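Local coordinates for D-glycero-D-manno-heptose 1-phosphate kinase (Bacteroides thetaiotaomicron, PDB 3K85), which probably transfers phosphate from ATP to a heptose phosphate, as a sugar kinase of the GHMP family, at residues I55-A60 / S79-V84; S116-V121 / Y162-G167; C122-F127 / Y138-L143. All blocks are in the same frame, centred on the assembly; numbering follows the deposited sequence.

Interaction 1. Residues I55-A60 / S79-V84; sequences INAYDA and SLIKGV
Ile55 and Ile81 share one conformation, with CG2 anti to the backbone N and CG1 anti to the carbonyl carbon (chi1 -68° and -70°), and both chains run extended out to CD1. The two side chains slide past one another in opposite directions. The end of one long arm comes to rest beside the methyl branch of the other: Ile81 CD1 lies 3.8 Å from Ile55 CG2, and Ile55 CD1 lies 4.0 Å from Ile81 CG2. Such reciprocal fitting suits beta-branched residues, which are broad near the backbone and fill the space between a strand and a helix. Ala57, two residues along the strand, points the same way as Ile55. Its small CB stands 4.0 Å from Ile81 CD1, a fit that suits alanine where the helix side chain already reaches toward the strand.

Asn56, between them, points away from the helix, and its ND2 donates a hydrogen bond of 2.9 Å to Tyr58 OH, nearly in the amide plane. The aliphatic part of Lys82 passes at the margin, its CE 4.5 Å from Ile55 CD1. The long extended chain brings NZ to hydrogen bonds with Glu77 O and Tyr66 OH and to a salt bridge with Asp75 OD2, so a buried lysine can lend apolar length to the packing while its charge is met. Ile81 also touches Thr103 of strand 99-105 and Ile123 of helix 115-131.

The segment axes approach to 10.2 Å, as expected when a helix lies on a sheet. Strand 52-57 pairs in parallel with strand 99-105, and helix 79-91 lies in the connection between them, after strand 62-67, the antiparallel partner of 52-57. The contact is alpha/beta helix-on-sheet packing, consistent with the ribosomal protein S5-like fold of GHMP kinase N-terminal domains.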
loop_
_atom_site.group_PDB
_atom_site.type_symbol
_atom_site.label_atom_id
_atom_site.label_comp_id
_atom_site.label_asym_id
_atom_site.label_seq_id
_atom_site.Cartn_x
_atom_site.Cartn_y
_atom_site.Cartn_z
ATOM N N ILE A 55 30.591 24.240 1.264
ATOM C CA ILE A 55 29.902 23.221 2.044
ATOM C C ILE A 55 29.665 23.615 3.511
ATOM O O ILE A 55 30.605 23.890 4.257
ATOM C CB ILE A 55 30.693 21.904 1.998
ATOM C CG1 ILE A 55 30.643 21.340 0.573
ATOM C CG2 ILE A 55 30.149 20.922 3.021
ATOM C CD1 ILE A 55 31.532 20.133 0.353
ATOM N N ASN A 56 28.399 23.650 3.914
ATOM C CA ASN A 56 28.050 23.980 5.288
ATOM C C ASN A 56 27.164 22.845 5.811
ATOM O O ASN A 56 25.939 22.939 5.793
ATOM C CB ASN A 56 27.322 25.327 5.338
ATOM C CG ASN A 56 26.946 25.731 6.748
ATOM O OD1 ASN A 56 27.488 25.205 7.718
ATOM N ND2 ASN A 56 26.018 26.674 6.872
ATOM N N ALA A 57 27.805 21.767 6.261
ATOM C CA ALA A 57 27.109 20.589 6.756
ATOM C C ALA A 57 27.147 20.422 8.273
ATOM O O ALA A 57 28.109 19.899 8.830
ATOM C CB ALA A 57 27.687 19.351 6.091
ATOM N N TYR A 58 26.080 20.845 8.935
ATOM C CA TYR A 58 25.990 20.736 10.380
ATOM C C TYR A 58 26.046 19.276 10.846
ATOM O O TYR A 58 26.420 18.992 11.989
ATOM C CB TYR A 58 24.695 21.408 10.860
ATOM C CG TYR A 58 24.646 22.886 10.532
ATOM C CD1 TYR A 58 25.037 23.846 11.466
ATOM C CD2 TYR A 58 24.287 23.318 9.260
ATOM C CE1 TYR A 58 25.073 25.203 11.135
ATOM C CE2 TYR A 58 24.323 24.662 8.917
ATOM C CZ TYR A 58 24.719 25.603 9.858
ATOM O OH TYR A 58 24.780 26.933 9.500
ATOM N N ASP A 59 25.682 18.352 9.959
ATOM C CA ASP A 59 25.674 16.930 10.295
ATOM C C ASP A 59 27.059 16.309 10.213
ATOM O O ASP A 59 27.421 15.478 11.038
ATOM C CB ASP A 59 24.709 16.168 9.375
ATOM C CG ASP A 59 25.021 16.375 7.913
ATOM O OD1 ASP A 59 25.070 17.548 7.503
ATOM O OD2 ASP A 59 25.215 15.378 7.179
ATOM N N ALA A 60 27.829 16.702 9.208
ATOM C CA ALA A 60 29.183 16.183 9.053
ATOM C C ALA A 60 30.141 17.094 9.817
ATOM O O ALA A 60 31.354 16.879 9.822
ATOM C CB ALA A 60 29.562 16.134 7.580
ATOM N N SER A 79 32.002 13.682 3.568
ATOM C CA SER A 79 32.128 12.557 2.651
ATOM C C SER A 79 30.832 12.351 1.864
ATOM O O SER A 79 30.846 12.260 0.630
ATOM C CB SER A 79 32.471 11.286 3.430
ATOM O OG SER A 79 33.737 11.392 4.064
ATOM N N LEU A 80 29.715 12.289 2.589
ATOM C CA LEU A 80 28.402 12.094 1.985
ATOM C C LEU A 80 28.126 13.059 0.841
ATOM O O LEU A 80 27.714 12.644 -0.243
ATOM C CB LEU A 80 27.327 12.225 3.055
ATOM C CG LEU A 80 26.930 10.944 3.793
ATOM C CD1 LEU A 80 28.103 10.024 3.958
ATOM C CD2 LEU A 80 26.335 11.319 5.128
ATOM N N ILE A 81 28.354 14.345 1.076
ATOM C CA ILE A 81 28.139 15.354 0.046
ATOM C C ILE A 81 29.106 15.137 -1.116
ATOM O O ILE A 81 28.726 15.191 -2.292
ATOM C CB ILE A 81 28.366 16.762 0.607
ATOM C CG1 ILE A 81 27.235 17.118 1.572
ATOM C CG2 ILE A 81 28.481 17.774 -0.525
ATOM C CD1 ILE A 81 27.375 18.500 2.169
ATOM N N LYS A 82 30.368 14.905 -0.777
ATOM C CA LYS A 82 31.391 14.675 -1.786
ATOM C C LYS A 82 31.078 13.407 -2.589
ATOM O O LYS A 82 31.181 13.398 -3.816
ATOM C CB LYS A 82 32.760 14.594 -1.105
ATOM C CG LYS A 82 33.187 15.934 -0.502
ATOM C CD LYS A 82 34.437 15.819 0.356
ATOM C CE LYS A 82 34.842 17.178 0.908
ATOM N NZ LYS A 82 36.018 17.067 1.810
ATOM N N GLY A 83 30.685 12.344 -1.895
ATOM C CA GLY A 83 30.335 11.112 -2.588
ATOM C C GLY A 83 29.213 11.328 -3.608
ATOM O O GLY A 83 29.318 10.923 -4.772
ATOM N N VAL A 84 28.136 11.981 -3.180
ATOM C CA VAL A 84 27.017 12.231 -4.070
ATOM C C VAL A 84 27.440 13.115 -5.221
ATOM O O VAL A 84 27.200 12.791 -6.382
ATOM C CB VAL A 84 25.849 12.900 -3.331
ATOM C CG1 VAL A 84 24.711 13.168 -4.304
ATOM C CG2 VAL A 84 25.377 12.004 -2.191
#

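Interaction 2. Residues S116-V121 / Y162-G167; sequences SSTMVV and YAAAFG
Thr118 and Ala164 bring their helices close, their CA atoms only 5.2 Å apart, where the segment axes approach to 8.6 Å and run in broadly the same direction at 41°. So near a meeting suits small residues, and Ala164 points its methyl toward the opposing helix. The CB atom sits against the backbone of Thr118, 3.8 Å from its CA, and also against Val121 one turn further on, 3.7 Å from CG2. Val121 has CG1 anti to the backbone N (chi1 175°), an orientation that spreads its two methyls over successive alanines: CG2 takes Ala164, while CG1 lies 4.0 Å from Ala165 CB and 3.9 Å from Ala165 N. A compact branched residue can touch both in this way.

Thr118 contributes OG1 as well, alongside Ala164 CB at 3.9 Å. The buried hydroxyl has Pro9 O as its stronger polar partner, with Gly114 O as a second acceptor sharing it.

Helix 115-131 starts from the glycine- and serine-rich motif that binds ATP phosphates in GHMP kinases, so the contact probably lies behind the nucleotide site. Thr118 rests on Ala8 and Leu10 of strand 4-15, which Ala163 also meets at Arg11. Tyr162 packs against Ser141 of helix 137-151 and, with Phe166, extends to strand 179-185. Away from this interface, Val120 turns to Leu80 and Val84 of helix 79-91.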
loop_
_atom_site.group_PDB
_atom_site.type_symbol
_atom_site.label_atom_id
_atom_site.label_comp_id
_atom_site.label_asym_id
_atom_site.label_seq_id
_atom_site.Cartn_x
_atom_site.Cartn_y
_atom_site.Cartn_z
ATOM N N SER A 116 22.512 8.304 8.090
ATOM C CA SER A 116 23.397 8.383 6.937
ATOM C C SER A 116 22.685 8.146 5.600
ATOM O O SER A 116 22.754 8.971 4.686
ATOM C CB SER A 116 24.536 7.371 7.118
ATOM O OG SER A 116 25.537 7.539 6.130
ATOM N N SER A 117 22.004 7.016 5.480
ATOM C CA SER A 117 21.299 6.710 4.240
ATOM C C SER A 117 20.235 7.769 3.938
ATOM O O SER A 117 20.059 8.190 2.795
ATOM C CB SER A 117 20.665 5.329 4.348
ATOM O OG SER A 117 21.648 4.359 4.677
ATOM N N THR A 118 19.532 8.213 4.972
ATOM C CA THR A 118 18.508 9.224 4.781
ATOM C C THR A 118 19.136 10.476 4.200
ATOM O O THR A 118 18.598 11.053 3.243
ATOM C CB THR A 118 17.802 9.553 6.103
ATOM O OG1 THR A 118 16.944 8.465 6.456
ATOM C CG2 THR A 118 16.981 10.821 5.983
HETATM N N MSE A 119 20.285 10.882 4.744
HETATM C CA MSE A 119 20.964 12.085 4.253
HETATM C C MSE A 119 21.467 11.959 2.816
HETATM O O MSE A 119 21.392 12.925 2.037
HETATM C CB MSE A 119 22.126 12.474 5.174
HETATM C CG MSE A 119 22.939 13.671 4.660
HETATM SE SE MSE A 119 21.901 15.309 4.381
HETATM C CE MSE A 119 21.554 15.686 6.259
ATOM N N VAL A 120 21.998 10.787 2.466
ATOM C CA VAL A 120 22.476 10.552 1.098
ATOM C C VAL A 120 21.278 10.696 0.142
ATOM O O VAL A 120 21.375 11.349 -0.899
ATOM C CB VAL A 120 23.084 9.128 0.943
ATOM C CG1 VAL A 120 23.329 8.818 -0.534
ATOM C CG2 VAL A 120 24.392 9.031 1.718
ATOM N N VAL A 121 20.144 10.105 0.506
ATOM C CA VAL A 121 18.946 10.215 -0.321
ATOM C C VAL A 121 18.555 11.683 -0.450
ATOM O O VAL A 121 18.311 12.181 -1.542
ATOM C CB VAL A 121 17.753 9.428 0.293
ATOM C CG1 VAL A 121 16.465 9.657 -0.543
ATOM C CG2 VAL A 121 18.104 7.936 0.363
ATOM N N TYR A 162 15.998 2.586 0.874
ATOM C CA TYR A 162 14.668 2.479 0.289
ATOM C C TYR A 162 13.588 3.169 1.111
ATOM O O TYR A 162 12.673 3.785 0.548
ATOM C CB TYR A 162 14.319 1.002 0.069
ATOM C CG TYR A 162 15.057 0.382 -1.096
ATOM C CD1 TYR A 162 14.509 0.403 -2.378
ATOM C CD2 TYR A 162 16.336 -0.150 -0.936
ATOM C CE1 TYR A 162 15.217 -0.082 -3.476
ATOM C CE2 TYR A 162 17.060 -0.638 -2.039
ATOM C CZ TYR A 162 16.494 -0.595 -3.301
ATOM O OH TYR A 162 17.214 -1.007 -4.406
ATOM N N ALA A 163 13.683 3.072 2.437
ATOM C CA ALA A 163 12.692 3.711 3.291
ATOM C C ALA A 163 12.727 5.223 3.048
ATOM O O ALA A 163 11.696 5.859 2.820
ATOM C CB ALA A 163 12.974 3.399 4.750
ATOM N N ALA A 164 13.923 5.793 3.050
ATOM C CA ALA A 164 14.063 7.227 2.854
ATOM C C ALA A 164 13.471 7.731 1.544
ATOM O O ALA A 164 12.781 8.754 1.525
ATOM C CB ALA A 164 15.534 7.624 2.947
ATOM N N ALA A 165 13.736 7.021 0.451
ATOM C CA ALA A 165 13.243 7.438 -0.857
ATOM C C ALA A 165 11.763 7.154 -1.117
ATOM O O ALA A 165 11.098 7.917 -1.827
ATOM C CB ALA A 165 14.102 6.798 -1.971
ATOM N N PHE A 166 11.255 6.063 -0.548
ATOM C CA PHE A 166 9.858 5.675 -0.746
ATOM C C PHE A 166 8.858 6.300 0.219
ATOM O O PHE A 166 7.825 6.797 -0.224
ATOM C CB PHE A 166 9.739 4.148 -0.732
ATOM C CG PHE A 166 10.224 3.504 -2.004
ATOM C CD1 PHE A 166 9.323 3.149 -3.015
ATOM C CD2 PHE A 166 11.589 3.283 -2.211
ATOM C CE1 PHE A 166 9.776 2.579 -4.212
ATOM C CE2 PHE A 166 12.052 2.717 -3.400
ATOM C CZ PHE A 166 11.142 2.362 -4.407
ATOM N N GLY A 167 9.154 6.272 1.521
ATOM C CA GLY A 167 8.258 6.858 2.508
ATOM C C GLY A 167 7.065 5.994 2.873
ATOM O O GLY A 167 6.684 5.099 2.107
#

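Interaction 3. Residues C122-F127 / Y138-L143; sequences CILKAF and YETSRL
Leu124 meets one flat group of the opposing helix, the peptide carbonyl of Thr140, with CD1 3.8 Å from Thr140 O; the aromatic rings take no part across the contact. Within helix 115-131, Ile123 CG2 lies at the edge of the Phe127 ring, in its plane, and Val84 of helix 79-91 touches the same residue. The Tyr138 ring packs edge-to-face with Phe166 and forms a cation-pi contact with Lys248 of the second subunit. The contact joins two consecutive helices, 115-131 and 137-151, in the N-terminal domain of the GHMP kinase fold.

Thr140 points toward Leu124, and its hydroxyl returns to its own helix through a hydrogen bond between OG1 and Gly136 O. That bond satisfies the buried polar atom, and the methyl CG2 is left to approach Leu124 CD1 more loosely, at 4.4 Å. Leucine suits the facing position because its forked end can reach two residues a turn apart. Leu143, whose CG is anti to the backbone N (chi1 178°), extends toward that fork and meets it at an oblique angle. Leu124 CD1 stands 4.2 Å from Leu143 CG, and the tightest touch is between methyls, Leu124 CD2 to Leu143 CD2 at 3.7 Å.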
loop_
_atom_site.group_PDB
_atom_site.type_symbol
_atom_site.label_atom_id
_atom_site.label_comp_id
_atom_site.label_asym_id
_atom_site.label_seq_id
_atom_site.Cartn_x
_atom_site.Cartn_y
_atom_site.Cartn_z
ATOM N N CYS A 122 18.509 12.380 0.677
ATOM C CA CYS A 122 18.160 13.792 0.677
ATOM C C CYS A 122 19.075 14.575 -0.260
ATOM O O CYS A 122 18.614 15.340 -1.101
ATOM C CB CYS A 122 18.261 14.360 2.103
ATOM S SG CYS A 122 17.816 16.096 2.198
ATOM N N ILE A 123 20.383 14.382 -0.117
ATOM C CA ILE A 123 21.326 15.089 -0.978
ATOM C C ILE A 123 21.057 14.740 -2.437
ATOM O O ILE A 123 21.040 15.625 -3.301
ATOM C CB ILE A 123 22.784 14.742 -0.617
ATOM C CG1 ILE A 123 23.077 15.189 0.818
ATOM C CG2 ILE A 123 23.731 15.417 -1.586
ATOM C CD1 ILE A 123 24.436 14.756 1.315
ATOM N N LEU A 124 20.844 13.455 -2.713
ATOM C CA LEU A 124 20.549 13.012 -4.077
ATOM C C LEU A 124 19.321 13.738 -4.610
ATOM O O LEU A 124 19.300 14.230 -5.744
ATOM C CB LEU A 124 20.304 11.502 -4.100
ATOM C CG LEU A 124 21.538 10.684 -4.485
ATOM C CD1 LEU A 124 21.302 9.207 -4.230
ATOM C CD2 LEU A 124 21.854 10.939 -5.952
ATOM N N LYS A 125 18.290 13.807 -3.776
ATOM C CA LYS A 125 17.068 14.478 -4.165
ATOM C C LYS A 125 17.324 15.935 -4.522
ATOM O O LYS A 125 16.744 16.454 -5.486
ATOM C CB LYS A 125 16.021 14.370 -3.057
ATOM C CG LYS A 125 14.905 13.381 -3.369
ATOM C CD LYS A 125 14.185 13.790 -4.657
ATOM C CE LYS A 125 12.931 12.971 -4.892
ATOM N NZ LYS A 125 13.220 11.518 -4.780
ATOM N N ALA A 126 18.195 16.607 -3.770
ATOM C CA ALA A 126 18.475 18.003 -4.086
ATOM C C ALA A 126 19.119 18.061 -5.464
ATOM O O ALA A 126 18.718 18.869 -6.295
ATOM C CB ALA A 126 19.396 18.620 -3.046
ATOM N N PHE A 127 20.102 17.194 -5.713
ATOM C CA PHE A 127 20.761 17.169 -7.022
ATOM C C PHE A 127 19.775 16.822 -8.139
ATOM O O PHE A 127 19.774 17.474 -9.193
ATOM C CB PHE A 127 21.946 16.185 -7.029
ATOM C CG PHE A 127 23.224 16.771 -6.474
ATOM C CD1 PHE A 127 23.971 17.682 -7.220
ATOM C CD2 PHE A 127 23.663 16.443 -5.192
ATOM C CE1 PHE A 127 25.137 18.253 -6.694
ATOM C CE2 PHE A 127 24.818 17.008 -4.662
ATOM C CZ PHE A 127 25.556 17.915 -5.417
ATOM N N TYR A 138 13.055 3.767 -7.224
ATOM C CA TYR A 138 13.965 2.635 -7.321
ATOM C C TYR A 138 15.396 3.018 -7.660
ATOM O O TYR A 138 16.317 2.577 -6.993
ATOM C CB TYR A 138 13.426 1.594 -8.311
ATOM C CG TYR A 138 12.400 0.676 -7.676
ATOM C CD1 TYR A 138 12.796 -0.354 -6.824
ATOM C CD2 TYR A 138 11.030 0.861 -7.899
ATOM C CE1 TYR A 138 11.846 -1.192 -6.199
ATOM C CE2 TYR A 138 10.069 0.032 -7.287
ATOM C CZ TYR A 138 10.483 -0.993 -6.442
ATOM O OH TYR A 138 9.546 -1.834 -5.877
ATOM N N GLU A 139 15.584 3.849 -8.679
ATOM C CA GLU A 139 16.925 4.278 -9.079
ATOM C C GLU A 139 17.658 5.057 -7.979
ATOM O O GLU A 139 18.854 4.875 -7.781
ATOM C CB GLU A 139 16.859 5.150 -10.329
ATOM C CG GLU A 139 16.309 4.466 -11.573
ATOM C CD GLU A 139 14.809 4.194 -11.491
ATOM O OE1 GLU A 139 14.117 4.853 -10.676
ATOM O OE2 GLU A 139 14.321 3.331 -12.259
ATOM N N THR A 140 16.932 5.925 -7.275
ATOM C CA THR A 140 17.511 6.737 -6.210
ATOM C C THR A 140 17.991 5.894 -5.035
ATOM O O THR A 140 19.083 6.110 -4.503
ATOM C CB THR A 140 16.494 7.779 -5.718
ATOM O OG1 THR A 140 16.272 8.729 -6.762
ATOM C CG2 THR A 140 16.990 8.503 -4.482
ATOM N N SER A 141 17.181 4.931 -4.631
ATOM C CA SER A 141 17.552 4.069 -3.527
ATOM C C SER A 141 18.811 3.291 -3.879
ATOM O O SER A 141 19.775 3.265 -3.120
ATOM C CB SER A 141 16.424 3.091 -3.223
ATOM O OG SER A 141 15.203 3.788 -3.070
ATOM N N ARG A 142 18.790 2.653 -5.038
ATOM C CA ARG A 142 19.913 1.852 -5.510
ATOM C C ARG A 142 21.183 2.703 -5.647
ATOM O O ARG A 142 22.268 2.292 -5.228
ATOM C CB ARG A 142 19.505 1.201 -6.841
ATOM C CG ARG A 142 20.611 0.822 -7.813
ATOM C CD ARG A 142 19.974 0.655 -9.200
ATOM N NE ARG A 142 20.929 0.429 -10.285
ATOM C CZ ARG A 142 20.582 0.331 -11.568
ATOM N NH1 ARG A 142 19.303 0.442 -11.920
ATOM N NH2 ARG A 142 21.506 0.115 -12.501
ATOM N N LEU A 143 21.051 3.891 -6.222
ATOM C CA LEU A 143 22.210 4.755 -6.372
ATOM C C LEU A 143 22.755 5.165 -5.005
ATOM O O LEU A 143 23.965 5.308 -4.830
ATOM C CB LEU A 143 21.856 6.006 -7.171
ATOM C CG LEU A 143 23.010 6.998 -7.327
ATOM C CD1 LEU A 143 24.244 6.301 -7.919
ATOM C CD2 LEU A 143 22.564 8.130 -8.221
#

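All three contacts are buried, with interaction 2 nearest the centre of the chain and interaction 1 farthest out. Helix 115-131 is shared by interactions 2 and 3: residues near its start (116-121) serve interaction 2 and the following 122-127 interaction 3, and it touches helix 79-91 of interaction 1 through Val120 and Ile123. None is held by hydrogen bonds across its segments, yet the shapes differ. Bulky isoleucines span the gap from helix to sheet in interaction 1, small alanines admit close helix approach in interaction 2, and in interaction 3 leucines meet each other and a threonine, including its backbone carbonyl. Ser141 joins the last two, its OG 3.4 Å from Ala165 CB.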